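Local coordinates for increased recombination centers protein 6 (Saccharomyces cerevisiae, PDB 3UC9) that acts as a clathrin coat accessory factor related to small G proteins and is involved in gross chromosomal rearrangements and telomere healing, at residues L31-H36 with D79-I84; I59-T64 with H73-I78; I126-N131 with F159-E164; N131-L136 with D194-L199. One frame throughout, in Å; residues are numbered along the deposited sequence.

Interaction 1: residues L31-H36 with D79-I84; sequences LVLSDH and DSCKDI. Unlike the reference sequence in segment 79-84: Asp83 (reference Glu).
His36 folds back over the end of the neighbouring strand and sets its ring on the Cys81 carbonyl. Its CB lies 4.0 Å from Cys81 O, and with CG anti to the carbonyl carbon (chi1 -77°) the imidazole reaches across that oxygen, which sits 3.6 Å above the ring plane and over its centre. Further out, ND1 makes a short but bent, weak hydrogen bond to Ser80 OG (2.8 Å), whose firmer partner is Asn39. On the other flank His36 CD2 rests on Lys82 CA at 3.5 Å, and the ring face also covers Lys82 N, 3.6 Å from His36 NE2. The same Cys81 O also takes a weak bond from His36 N.

Behind this end the two parallel strands are joined by Asp79 N to Val32 O (3.0 Å) and Cys81 N to Ser34 O (3.1 Å). Strand 31-35 leads into a loop at the place that would correspond to the P-loop of small G proteins. The chemistry thus divides: Leu33, Cys81 and Ile84 pack in a mostly buried patch with Trp87 and Leu108, on a face that also carries Asp35 and Asp79 (bonded to Thr110 and Trp87), whereas the exposed histidine closes the strand end by weak polar contacts.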
loop_
_atom_site.group_PDB
_atom_site.type_symbol
_atom_site.label_atom_id
_atom_site.label_comp_id
_atom_site.label_asym_id
_atom_site.label_seq_id
_atom_site.Cartn_x
_atom_site.Cartn_y
_atom_site.Cartn_z
ATOM N N LEU A 31 -5.580 1.471 -2.837
ATOM C CA LEU A 31 -4.954 2.046 -4.023
ATOM C C LEU A 31 -3.601 1.375 -4.239
ATOM O O LEU A 31 -2.785 1.299 -3.322
ATOM C CB LEU A 31 -4.788 3.557 -3.862
ATOM C CG LEU A 31 -4.216 4.444 -4.975
ATOM C CD1 LEU A 31 -4.307 3.825 -6.341
ATOM C CD2 LEU A 31 -4.969 5.775 -4.957
ATOM N N VAL A 32 -3.383 0.877 -5.452
ATOM C CA VAL A 32 -2.084 0.349 -5.847
ATOM C C VAL A 32 -1.548 1.254 -6.961
ATOM O O VAL A 32 -2.159 1.382 -8.016
ATOM C CB VAL A 32 -2.159 -1.107 -6.310
ATOM C CG1 VAL A 32 -0.749 -1.633 -6.598
ATOM C CG2 VAL A 32 -2.868 -1.982 -5.252
ATOM N N LEU A 33 -0.414 1.887 -6.686
ATOM C CA LEU A 33 0.187 2.902 -7.537
ATOM C C LEU A 33 1.604 2.473 -7.928
ATOM O O LEU A 33 2.312 1.853 -7.126
ATOM C CB LEU A 33 0.251 4.224 -6.770
ATOM C CG LEU A 33 0.941 5.430 -7.418
ATOM C CD1 LEU A 33 0.079 5.977 -8.545
ATOM C CD2 LEU A 33 1.263 6.524 -6.384
ATOM N N SER A 34 2.007 2.796 -9.156
ATOM C CA SER A 34 3.414 2.712 -9.554
ATOM C C SER A 34 3.774 3.882 -10.443
ATOM O O SER A 34 2.905 4.452 -11.100
ATOM C CB SER A 34 3.699 1.404 -10.289
ATOM O OG SER A 34 3.046 1.354 -11.549
ATOM N N ASP A 35 5.049 4.261 -10.457
ATOM C CA ASP A 35 5.529 5.110 -11.541
ATOM C C ASP A 35 5.591 4.268 -12.825
ATOM O O ASP A 35 5.700 3.023 -12.771
ATOM C CB ASP A 35 6.856 5.834 -11.230
ATOM C CG ASP A 35 7.925 4.929 -10.639
ATOM O OD1 ASP A 35 7.627 4.176 -9.691
ATOM O OD2 ASP A 35 9.086 5.009 -11.098
ATOM N N HIS A 36 5.522 4.950 -13.964
ATOM C CA HIS A 36 5.300 4.303 -15.268
ATOM C C HIS A 36 6.208 3.121 -15.594
ATOM O O HIS A 36 5.722 2.122 -16.118
ATOM C CB HIS A 36 5.368 5.316 -16.416
ATOM C CG HIS A 36 4.139 6.156 -16.561
ATOM N ND1 HIS A 36 2.867 5.661 -16.368
ATOM C CD2 HIS A 36 3.987 7.454 -16.917
ATOM C CE1 HIS A 36 1.987 6.627 -16.567
ATOM N NE2 HIS A 36 2.641 7.727 -16.899
ATOM N N ASP A 79 -3.670 2.807 -10.226
ATOM C CA ASP A 79 -3.266 4.065 -10.829
ATOM C C ASP A 79 -1.787 4.012 -11.209
ATOM O O ASP A 79 -1.040 3.106 -10.798
ATOM C CB ASP A 79 -3.522 5.232 -9.867
ATOM C CG ASP A 79 -3.749 6.570 -10.576
ATOM O OD1 ASP A 79 -3.669 6.654 -11.823
ATOM O OD2 ASP A 79 -4.005 7.567 -9.863
ATOM N N SER A 80 -1.393 4.985 -12.019
ATOM C CA SER A 80 -0.022 5.128 -12.481
ATOM C C SER A 80 0.316 6.602 -12.527
ATOM O O SER A 80 -0.576 7.452 -12.600
ATOM C CB SER A 80 0.131 4.531 -13.880
ATOM O OG SER A 80 1.489 4.467 -14.267
ATOM N N CYS A 81 1.603 6.905 -12.511
ATOM C CA CYS A 81 2.046 8.288 -12.620
ATOM C C CYS A 81 3.406 8.359 -13.274
ATOM O O CYS A 81 4.183 7.417 -13.191
ATOM C CB CYS A 81 2.081 8.949 -11.236
ATOM S SG CYS A 81 3.215 8.216 -10.043
ATOM N N LYS A 82 3.691 9.474 -13.943
ATOM C CA LYS A 82 5.027 9.695 -14.497
ATOM C C LYS A 82 6.019 10.038 -13.391
ATOM O O LYS A 82 7.166 9.581 -13.422
ATOM C CB LYS A 82 5.023 10.809 -15.548
ATOM C CG LYS A 82 6.366 10.979 -16.262
ATOM C CD LYS A 82 6.376 12.204 -17.174
ATOM C CE LYS A 82 7.791 12.751 -17.405
ATOM N NZ LYS A 82 8.719 11.749 -17.996
ATOM N N ASP A 83 5.571 10.846 -12.432
ATOM C CA ASP A 83 6.411 11.324 -11.331
ATOM C C ASP A 83 5.639 11.209 -10.014
ATOM O O ASP A 83 4.566 11.805 -9.863
ATOM C CB ASP A 83 6.790 12.792 -11.561
ATOM C CG ASP A 83 7.607 13.002 -12.826
ATOM O OD1 ASP A 83 8.780 12.561 -12.866
ATOM O OD2 ASP A 83 7.073 13.615 -13.777
ATOM N N ILE A 84 6.179 10.450 -9.063
ATOM C CA ILE A 84 5.504 10.248 -7.774
ATOM C C ILE A 84 5.167 11.573 -7.078
ATOM O O ILE A 84 4.032 11.766 -6.645
ATOM C CB ILE A 84 6.331 9.347 -6.807
ATOM C CG1 ILE A 84 6.512 7.934 -7.377
ATOM C CG2 ILE A 84 5.683 9.292 -5.435
ATOM C CD1 ILE A 84 5.241 7.212 -7.683
#

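Interaction 2: residues I59-T64 with H73-I78; sequences IVKDQT and HFDLYI
A G1 beta bulge sets Asp62 and Gln63 together opposite Phe74 in the antiparallel hairpin of strands 59-66 and 71-81. The compact part lies on the face of Val60, Gln63, Phe74 and Leu76. Val60 and Leu76 form a hydrogen-bonded pair, with Val60 N to Leu76 O at 2.8 Å, and Val60 CG2 reaches Ile78 CD1. Gln63 CB sits over one face of the Phe74 ring, 3.8 Å from its centroid, a CH-pi contact; Trp198 and Ile30 also pack against this phenylalanine.

The side of Ile59, Tyr77, Thr64 and His73 is more open to solvent. Here Ile59 CD1 meets Tyr77 CD1 at 3.5 Å. Flanking the bulge, Lys61 runs extended past Asp75 with only its CB and CG close by, and Asp62 OD1 receives a weak, bent bond from His73 ND1, their planes 35° apart. Buried Asp75 pairs through OD2 with Lys29 in a salt bridge, and its OD1 takes the bulge's extra donor, Asp62 N, nearly end-on at 3.0 Å.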
loop_
_atom_site.group_PDB
_atom_site.type_symbol
_atom_site.label_atom_id
_atom_site.label_comp_id
_atom_site.label_asym_id
_atom_site.label_seq_id
_atom_site.Cartn_x
_atom_site.Cartn_y
_atom_site.Cartn_z
ATOM N N ILE A 59 -10.739 0.673 -11.926
ATOM C CA ILE A 59 -11.447 0.510 -10.663
ATOM C C ILE A 59 -12.074 -0.879 -10.640
ATOM O O ILE A 59 -12.976 -1.181 -11.441
ATOM C CB ILE A 59 -12.584 1.552 -10.511
ATOM C CG1 ILE A 59 -12.069 2.980 -10.711
ATOM C CG2 ILE A 59 -13.265 1.411 -9.168
ATOM C CD1 ILE A 59 -10.967 3.377 -9.792
ATOM N N VAL A 60 -11.595 -1.725 -9.733
ATOM C CA VAL A 60 -12.095 -3.086 -9.607
ATOM C C VAL A 60 -12.893 -3.219 -8.309
ATOM O O VAL A 60 -12.318 -3.304 -7.229
ATOM C CB VAL A 60 -10.945 -4.104 -9.650
ATOM C CG1 VAL A 60 -11.492 -5.523 -9.789
ATOM C CG2 VAL A 60 -9.991 -3.776 -10.793
ATOM N N LYS A 61 -14.222 -3.250 -8.423
ATOM C CA LYS A 61 -15.092 -3.164 -7.246
ATOM C C LYS A 61 -15.478 -4.512 -6.659
ATOM O O LYS A 61 -15.497 -5.517 -7.365
ATOM C CB LYS A 61 -16.368 -2.385 -7.585
ATOM C CG LYS A 61 -16.126 -0.931 -7.948
ATOM C CD LYS A 61 -17.449 -0.184 -8.009
ATOM C CE LYS A 61 -17.254 1.279 -8.361
ATOM N NZ LYS A 61 -18.540 2.022 -8.366
ATOM N N ASP A 62 -15.795 -4.503 -5.365
ATOM C CA ASP A 62 -16.367 -5.656 -4.650
ATOM C C ASP A 62 -15.489 -6.904 -4.738
ATOM O O ASP A 62 -15.960 -8.017 -5.025
ATOM C CB ASP A 62 -17.792 -5.942 -5.131
ATOM C CG ASP A 62 -18.645 -6.664 -4.075
ATOM O OD1 ASP A 62 -18.309 -6.604 -2.871
ATOM O OD2 ASP A 62 -19.675 -7.271 -4.452
ATOM N N GLN A 63 -14.201 -6.698 -4.492
ATOM C CA GLN A 63 -13.259 -7.789 -4.294
ATOM C C GLN A 63 -13.447 -8.300 -2.874
ATOM O O GLN A 63 -13.963 -7.582 -2.015
ATOM C CB GLN A 63 -11.824 -7.306 -4.508
ATOM C CG GLN A 63 -11.572 -6.750 -5.902
ATOM C CD GLN A 63 -11.836 -7.774 -6.984
ATOM O OE1 GLN A 63 -12.873 -7.740 -7.649
ATOM N NE2 GLN A 63 -10.911 -8.712 -7.145
ATOM N N THR A 64 -13.072 -9.545 -2.628
ATOM C CA THR A 64 -13.182 -10.090 -1.286
ATOM C C THR A 64 -11.791 -10.274 -0.715
ATOM O O THR A 64 -10.904 -10.815 -1.382
ATOM C CB THR A 64 -13.945 -11.421 -1.276
ATOM O OG1 THR A 64 -15.217 -11.236 -1.905
ATOM C CG2 THR A 64 -14.167 -11.890 0.157
ATOM N N HIS A 73 -15.355 -6.913 2.066
ATOM C CA HIS A 73 -15.397 -6.551 0.660
ATOM C C HIS A 73 -14.729 -5.197 0.468
ATOM O O HIS A 73 -14.998 -4.263 1.231
ATOM C CB HIS A 73 -16.842 -6.526 0.160
ATOM C CG HIS A 73 -17.481 -7.882 0.130
ATOM N ND1 HIS A 73 -17.640 -8.605 -1.034
ATOM C CD2 HIS A 73 -17.975 -8.657 1.124
ATOM C CE1 HIS A 73 -18.212 -9.763 -0.756
ATOM N NE2 HIS A 73 -18.426 -9.820 0.547
ATOM N N PHE A 74 -13.856 -5.102 -0.536
ATOM C CA PHE A 74 -13.100 -3.867 -0.792
ATOM C C PHE A 74 -13.027 -3.554 -2.292
ATOM O O PHE A 74 -13.287 -4.418 -3.143
ATOM C CB PHE A 74 -11.688 -3.949 -0.183
ATOM C CG PHE A 74 -10.750 -4.858 -0.932
ATOM C CD1 PHE A 74 -9.797 -4.337 -1.787
ATOM C CD2 PHE A 74 -10.837 -6.235 -0.790
ATOM C CE1 PHE A 74 -8.940 -5.170 -2.480
ATOM C CE2 PHE A 74 -10.002 -7.066 -1.487
ATOM C CZ PHE A 74 -9.046 -6.534 -2.334
ATOM N N ASP A 75 -12.681 -2.306 -2.597
ATOM C CA ASP A 75 -12.489 -1.842 -3.963
ATOM C C ASP A 75 -10.991 -1.608 -4.203
ATOM O O ASP A 75 -10.314 -1.026 -3.364
ATOM C CB ASP A 75 -13.246 -0.538 -4.187
ATOM C CG ASP A 75 -14.758 -0.701 -4.135
ATOM O OD1 ASP A 75 -15.263 -1.847 -4.185
ATOM O OD2 ASP A 75 -15.452 0.342 -4.067
ATOM N N LEU A 76 -10.505 -2.051 -5.357
ATOM C CA LEU A 76 -9.136 -1.855 -5.773
ATOM C C LEU A 76 -9.104 -0.694 -6.764
ATOM O O LEU A 76 -9.809 -0.711 -7.780
ATOM C CB LEU A 76 -8.606 -3.141 -6.414
ATOM C CG LEU A 76 -7.117 -3.324 -6.663
ATOM C CD1 LEU A 76 -6.358 -3.400 -5.339
ATOM C CD2 LEU A 76 -6.886 -4.581 -7.473
ATOM N N TYR A 77 -8.321 0.325 -6.435
ATOM C CA TYR A 77 -8.037 1.428 -7.341
ATOM C C TYR A 77 -6.612 1.267 -7.863
ATOM O O TYR A 77 -5.652 1.251 -7.085
ATOM C CB TYR A 77 -8.155 2.770 -6.612
ATOM C CG TYR A 77 -9.534 3.161 -6.102
ATOM C CD1 TYR A 77 -10.691 2.463 -6.460
ATOM C CD2 TYR A 77 -9.682 4.285 -5.292
ATOM C CE1 TYR A 77 -11.943 2.859 -5.985
ATOM C CE2 TYR A 77 -10.929 4.692 -4.833
ATOM C CZ TYR A 77 -12.051 3.986 -5.182
ATOM O OH TYR A 77 -13.279 4.412 -4.722
ATOM N N ILE A 78 -6.464 1.123 -9.173
ATOM C CA ILE A 78 -5.156 0.936 -9.790
ATOM C C ILE A 78 -4.823 2.223 -10.537
ATOM O O ILE A 78 -5.623 2.705 -11.345
ATOM C CB ILE A 78 -5.146 -0.257 -10.749
ATOM C CG1 ILE A 78 -5.638 -1.523 -10.033
ATOM C CG2 ILE A 78 -3.729 -0.476 -11.316
ATOM C CD1 ILE A 78 -6.112 -2.601 -10.969
#

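Interaction 3: residues I126-N131 with F159-E164; sequences IAAHRN and FTNVIE
The Arg130 guanidinium has Phe159 CD1 over one face, 3.7 Å from Arg130 NH2, while oxygens gather round its rim. Thr160 OG1 lies in its plane, accepting from NE at 2.9 Å, and Asn161 OD1 takes a short, fairly straight bond from NH2 (2.6 Å, 158°). NH2 also bonds to Met125 O. The Phe159 ring is in turn met at its edge by Ile126 CD1, 3.6 Å from CE1, the two side chains crossing at about a right angle. Two bends in the Arg130 chain, at chi2 (-83°) and chi3, bring the guanidinium to Thr160 and Asn161, and it ends with its plane 74° from the Asn161 amide.

That amide works at both ends. While OD1 serves the arginine, ND2 donates in its own plane to His129 O (2.8 Å) and also bonds to Thr132 O. Thr160 OG1 is similarly two-sided, since besides accepting from Arg130 NE it donates to a lone pair of Arg130 O at 2.7 Å. A water, accepting from Val162 N and donating to Asn131 O, links the two loops. The polar clasp joins the loops that lead into strands 133-138 and 163-167, adjacent parallel strands, at the edge of the Rossmann-like sheet shared with small G proteins.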
loop_
_atom_site.group_PDB
_atom_site.type_symbol
_atom_site.label_atom_id
_atom_site.label_comp_id
_atom_site.label_asym_id
_atom_site.label_seq_id
_atom_site.Cartn_x
_atom_site.Cartn_y
_atom_site.Cartn_z
ATOM N N ILE A 126 0.867 13.385 6.764
ATOM C CA ILE A 126 0.082 14.471 7.360
ATOM C C ILE A 126 -1.318 14.569 6.732
ATOM O O ILE A 126 -2.307 14.805 7.436
ATOM C CB ILE A 126 0.800 15.850 7.243
ATOM C CG1 ILE A 126 2.111 15.873 8.041
ATOM C CG2 ILE A 126 -0.105 16.981 7.712
ATOM C CD1 ILE A 126 2.005 15.349 9.444
ATOM N N ALA A 127 -1.398 14.385 5.417
ATOM C CA ALA A 127 -2.654 14.506 4.680
ATOM C C ALA A 127 -3.504 13.234 4.755
ATOM O O ALA A 127 -4.716 13.297 4.567
ATOM C CB ALA A 127 -2.378 14.870 3.200
ATOM N N ALA A 128 -2.871 12.087 4.998
ATOM C CA ALA A 128 -3.575 10.797 4.993
ATOM C C ALA A 128 -4.521 10.689 6.190
ATOM O O ALA A 128 -4.296 11.290 7.249
ATOM C CB ALA A 128 -2.585 9.615 5.018
ATOM N N HIS A 129 -5.593 9.924 6.006
ATOM C CA HIS A 129 -6.397 9.487 7.129
ATOM C C HIS A 129 -5.485 8.684 8.051
ATOM O O HIS A 129 -4.597 7.952 7.599
ATOM C CB HIS A 129 -7.582 8.639 6.650
ATOM C CG HIS A 129 -8.588 8.334 7.720
ATOM N ND1 HIS A 129 -8.369 7.386 8.695
ATOM C CD2 HIS A 129 -9.814 8.852 7.968
ATOM C CE1 HIS A 129 -9.416 7.335 9.500
ATOM N NE2 HIS A 129 -10.311 8.208 9.076
ATOM N N ARG A 130 -5.720 8.838 9.345
ATOM C CA ARG A 130 -4.858 8.278 10.385
ATOM C C ARG A 130 -4.863 6.744 10.466
ATOM O O ARG A 130 -3.968 6.173 11.067
ATOM C CB ARG A 130 -5.232 8.903 11.751
ATOM C CG ARG A 130 -4.930 10.415 11.887
ATOM C CD ARG A 130 -3.460 10.713 12.260
ATOM N NE ARG A 130 -2.533 10.161 11.277
ATOM C CZ ARG A 130 -2.161 10.755 10.144
ATOM N NH1 ARG A 130 -2.590 11.974 9.826
ATOM N NH2 ARG A 130 -1.338 10.119 9.316
ATOM N N ASN A 131 -5.845 6.084 9.856
ATOM C CA ASN A 131 -5.949 4.603 9.855
ATOM C C ASN A 131 -5.387 3.895 8.598
ATOM O O ASN A 131 -5.160 2.666 8.604
ATOM C CB ASN A 131 -7.420 4.195 10.035
ATOM C CG ASN A 131 -7.606 2.692 10.266
ATOM O OD1 ASN A 131 -7.007 2.115 11.183
ATOM N ND2 ASN A 131 -8.474 2.055 9.451
ATOM N N PHE A 159 3.860 7.500 12.810
ATOM C CA PHE A 159 2.468 7.935 12.750
ATOM C C PHE A 159 1.530 6.875 13.340
ATOM O O PHE A 159 1.929 5.736 13.604
ATOM C CB PHE A 159 2.062 8.226 11.293
ATOM C CG PHE A 159 2.655 9.493 10.726
ATOM C CD1 PHE A 159 1.966 10.697 10.812
ATOM C CD2 PHE A 159 3.884 9.472 10.090
ATOM C CE1 PHE A 159 2.497 11.859 10.288
ATOM C CE2 PHE A 159 4.428 10.636 9.565
ATOM C CZ PHE A 159 3.732 11.830 9.668
ATOM N N THR A 160 0.271 7.247 13.545
ATOM C CA THR A 160 -0.752 6.262 13.904
ATOM C C THR A 160 -0.772 5.117 12.873
ATOM O O THR A 160 -0.995 3.949 13.215
ATOM C CB THR A 160 -2.163 6.905 13.946
ATOM O OG1 THR A 160 -2.380 7.636 12.736
ATOM C CG2 THR A 160 -2.318 7.850 15.141
ATOM N N ASN A 161 -0.555 5.470 11.609
ATOM C CA ASN A 161 -0.645 4.533 10.486
ATOM C C ASN A 161 0.395 3.429 10.524
ATOM O O ASN A 161 1.518 3.644 10.989
ATOM C CB ASN A 161 -0.434 5.283 9.170
ATOM C CG ASN A 161 -1.277 6.515 9.057
ATOM O OD1 ASN A 161 -1.035 7.524 9.730
ATOM N ND2 ASN A 161 -2.258 6.464 8.189
ATOM N N VAL A 162 0.021 2.251 10.029
ATOM C CA VAL A 162 0.987 1.208 9.728
ATOM C C VAL A 162 1.705 1.640 8.455
ATOM O O VAL A 162 1.070 1.849 7.415
ATOM C CB VAL A 162 0.304 -0.157 9.523
ATOM C CG1 VAL A 162 1.313 -1.207 9.019
ATOM C CG2 VAL A 162 -0.374 -0.605 10.826
ATOM N N ILE A 163 3.015 1.813 8.555
ATOM C CA ILE A 163 3.837 2.190 7.406
ATOM C C ILE A 163 4.946 1.169 7.328
ATOM O O ILE A 163 5.622 0.932 8.323
ATOM C CB ILE A 163 4.473 3.574 7.572
ATOM C CG1 ILE A 163 3.403 4.647 7.752
ATOM C CG2 ILE A 163 5.371 3.897 6.364
ATOM C CD1 ILE A 163 3.963 6.019 7.984
ATOM N N GLU A 164 5.125 0.554 6.168
ATOM C CA GLU A 164 6.198 -0.406 6.024
ATOM C C GLU A 164 6.808 -0.451 4.633
ATOM O O GLU A 164 6.104 -0.490 3.629
ATOM C CB GLU A 164 5.722 -1.796 6.426
ATOM C CG GLU A 164 6.850 -2.711 6.858
ATOM C CD GLU A 164 6.398 -3.828 7.781
ATOM O OE1 GLU A 164 5.675 -3.551 8.764
ATOM O OE2 GLU A 164 6.776 -4.986 7.524
HETATM O O HOH W 1 -2.897 1.572 9.587
#

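Interaction 4: residues N131-L136 with D194-L199; sequences NTFVVL and DTHDWL
A direct hydrogen bond joins Asn131 to the loop after helix 185-195: Asn131 ND2 donates to Asp197 O at 2.8 Å. The bond is nearly straight (164°), and the acceptor lies close to the amide plane. With CG anti to the backbone N (chi1 -171°), the side chain extends over the turn, where ND2 also has Gln27 OE1 as a partner. A water adds a second link through the other end of the amide, donating to Asn131 OD1 and accepting from Asp197 N, each at 2.9 Å. The amide thus grips both backbone polar atoms of Asp197, one directly and one through the water.

The aromatic contact is a T-shaped pair in which the edge of Phe133 points at the face of His196. The centroids stand 5.5 Å apart with the planes at 79°, and Phe133 CD2 comes within 3.7 Å of His196 ND1. Phe133 also packs on Ile192 and Ile193 of the helix.

Remaining contacts are of van der Waals type or weakly polar. His196 presents CE1 at its ring edge to Asn131 O, 3.2 Å away, while His196 CD2 lies over one face of Trp198. Leu199 CB closes on Asn131 ND2 at 3.9 Å. Chemically the contact is graded: the imidazole bridges between a buried phenyl edge and a polar rim, where one asparagine fixes the backbone of the turn.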
loop_
_atom_site.group_PDB
_atom_site.type_symbol
_atom_site.label_atom_id
_atom_site.label_comp_id
_atom_site.label_asym_id
_atom_site.label_seq_id
_atom_site.Cartn_x
_atom_site.Cartn_y
_atom_site.Cartn_z
ATOM N N ASN A 131 -5.845 6.084 9.856
ATOM C CA ASN A 131 -5.949 4.603 9.855
ATOM C C ASN A 131 -5.387 3.895 8.598
ATOM O O ASN A 131 -5.160 2.666 8.604
ATOM C CB ASN A 131 -7.420 4.195 10.035
ATOM C CG ASN A 131 -7.606 2.692 10.266
ATOM O OD1 ASN A 131 -7.007 2.115 11.183
ATOM N ND2 ASN A 131 -8.474 2.055 9.451
ATOM N N THR A 132 -5.176 4.656 7.531
ATOM C CA THR A 132 -4.725 4.114 6.252
ATOM C C THR A 132 -3.358 3.444 6.370
ATOM O O THR A 132 -2.390 4.070 6.796
ATOM C CB THR A 132 -4.667 5.228 5.173
ATOM O OG1 THR A 132 -5.944 5.886 5.073
ATOM C CG2 THR A 132 -4.312 4.672 3.819
ATOM N N PHE A 133 -3.256 2.173 5.993
ATOM C CA PHE A 133 -1.925 1.566 5.915
ATOM C C PHE A 133 -1.178 2.056 4.660
ATOM O O PHE A 133 -1.791 2.366 3.626
ATOM C CB PHE A 133 -1.971 0.030 6.028
ATOM C CG PHE A 133 -2.512 -0.704 4.815
ATOM C CD1 PHE A 133 -1.738 -0.877 3.674
ATOM C CD2 PHE A 133 -3.764 -1.301 4.852
ATOM C CE1 PHE A 133 -2.222 -1.597 2.580
ATOM C CE2 PHE A 133 -4.255 -2.019 3.758
ATOM C CZ PHE A 133 -3.483 -2.160 2.624
ATOM N N VAL A 134 0.146 2.156 4.759
ATOM C CA VAL A 134 0.978 2.575 3.626
ATOM C C VAL A 134 2.146 1.621 3.485
ATOM O O VAL A 134 2.986 1.527 4.385
ATOM C CB VAL A 134 1.526 3.995 3.797
ATOM C CG1 VAL A 134 2.357 4.362 2.576
ATOM C CG2 VAL A 134 0.374 4.995 3.990
ATOM N N VAL A 135 2.173 0.906 2.369
ATOM C CA VAL A 135 3.246 -0.044 2.080
ATOM C C VAL A 135 3.996 0.439 0.862
ATOM O O VAL A 135 3.401 0.678 -0.187
ATOM C CB VAL A 135 2.708 -1.448 1.816
ATOM C CG1 VAL A 135 3.864 -2.409 1.439
ATOM C CG2 VAL A 135 1.925 -1.965 3.040
ATOM N N LEU A 136 5.310 0.581 1.011
ATOM C CA LEU A 136 6.187 0.978 -0.068
ATOM C C LEU A 136 6.955 -0.261 -0.486
ATOM O O LEU A 136 7.773 -0.790 0.278
ATOM C CB LEU A 136 7.138 2.068 0.384
ATOM C CG LEU A 136 6.439 3.345 0.871
ATOM C CD1 LEU A 136 6.111 3.281 2.365
ATOM C CD2 LEU A 136 7.295 4.550 0.578
ATOM N N ASP A 194 -4.458 -8.335 6.499
ATOM C CA ASP A 194 -5.211 -9.176 7.424
ATOM C C ASP A 194 -5.448 -8.516 8.778
ATOM O O ASP A 194 -6.524 -8.662 9.350
ATOM C CB ASP A 194 -4.472 -10.495 7.692
ATOM C CG ASP A 194 -4.603 -11.499 6.572
ATOM O OD1 ASP A 194 -5.461 -11.339 5.680
ATOM O OD2 ASP A 194 -3.835 -12.486 6.615
ATOM N N THR A 195 -4.442 -7.811 9.297
ATOM C CA THR A 195 -4.510 -7.266 10.655
ATOM C C THR A 195 -5.038 -5.825 10.677
ATOM O O THR A 195 -5.179 -5.235 11.749
ATOM C CB THR A 195 -3.140 -7.369 11.378
ATOM O OG1 THR A 195 -2.138 -6.640 10.659
ATOM C CG2 THR A 195 -2.710 -8.842 11.505
ATOM N N HIS A 196 -5.335 -5.276 9.499
ATOM C CA HIS A 196 -5.910 -3.931 9.363
ATOM C C HIS A 196 -7.291 -3.817 10.016
ATOM O O HIS A 196 -8.102 -4.737 9.928
ATOM C CB HIS A 196 -6.012 -3.543 7.873
ATOM C CG HIS A 196 -6.570 -2.175 7.633
ATOM N ND1 HIS A 196 -5.862 -1.020 7.900
ATOM C CD2 HIS A 196 -7.775 -1.779 7.161
ATOM C CE1 HIS A 196 -6.612 0.027 7.589
ATOM N NE2 HIS A 196 -7.770 -0.410 7.117
ATOM N N ASP A 197 -7.550 -2.688 10.665
ATOM C CA ASP A 197 -8.901 -2.376 11.152
ATOM C C ASP A 197 -9.703 -1.741 10.044
ATOM O O ASP A 197 -9.484 -0.587 9.700
ATOM C CB ASP A 197 -8.865 -1.422 12.342
ATOM C CG ASP A 197 -8.559 -2.122 13.653
ATOM O OD1 ASP A 197 -8.647 -3.374 13.711
ATOM O OD2 ASP A 197 -8.251 -1.397 14.630
ATOM N N TRP A 198 -10.669 -2.478 9.507
ATOM C CA TRP A 198 -11.474 -1.994 8.398
ATOM C C TRP A 198 -12.580 -1.069 8.904
ATOM O O TRP A 198 -13.639 -1.515 9.345
ATOM C CB TRP A 198 -12.062 -3.174 7.632
ATOM C CG TRP A 198 -11.012 -3.984 6.923
ATOM C CD1 TRP A 198 -10.278 -5.007 7.439
ATOM C CD2 TRP A 198 -10.594 -3.835 5.566
ATOM N NE1 TRP A 198 -9.428 -5.511 6.487
ATOM C CE2 TRP A 198 -9.594 -4.804 5.328
ATOM C CE3 TRP A 198 -10.966 -2.974 4.525
ATOM C CZ2 TRP A 198 -8.969 -4.945 4.088
ATOM C CZ3 TRP A 198 -10.349 -3.106 3.298
ATOM C CH2 TRP A 198 -9.345 -4.086 3.092
ATOM N N LEU A 199 -12.314 0.226 8.836
ATOM C CA LEU A 199 -13.149 1.235 9.463
ATOM C C LEU A 199 -14.498 1.408 8.759
ATOM O O LEU A 199 -14.561 1.719 7.551
ATOM C CB LEU A 199 -12.390 2.561 9.488
ATOM C CG LEU A 199 -13.057 3.799 10.083
ATOM C CD1 LEU A 199 -13.406 3.640 11.572
ATOM C CD2 LEU A 199 -12.120 4.957 9.877
HETATM O O HOH W 2 -5.797 -0.474 11.157
#

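In the fold
All four contacts reach one six-stranded mixed sheet with strand order 2-3-1-4-5-6, the arrangement of small G proteins. Interactions 1 and 2 share strand 71-81; their centres are about 17 Å apart and they meet through a probable hydrogen bond from Val32 N to Tyr77 O, 2.8 Å long. Interactions 3 and 4 share Asn131, with centres about 9 Å apart, and a probable hydrogen bond between Val134 N and Val162 O, 2.8 Å long, joins them. Between the two groups, interaction 4 touches interaction 2, where Trp198 CZ3 packs on Phe74 CB at 3.8 Å, so the turn at 194-199 reaches the hairpin. Interactions 1 and 4 lie on opposite sides of the chain's centre, their centres about 19 Å apart.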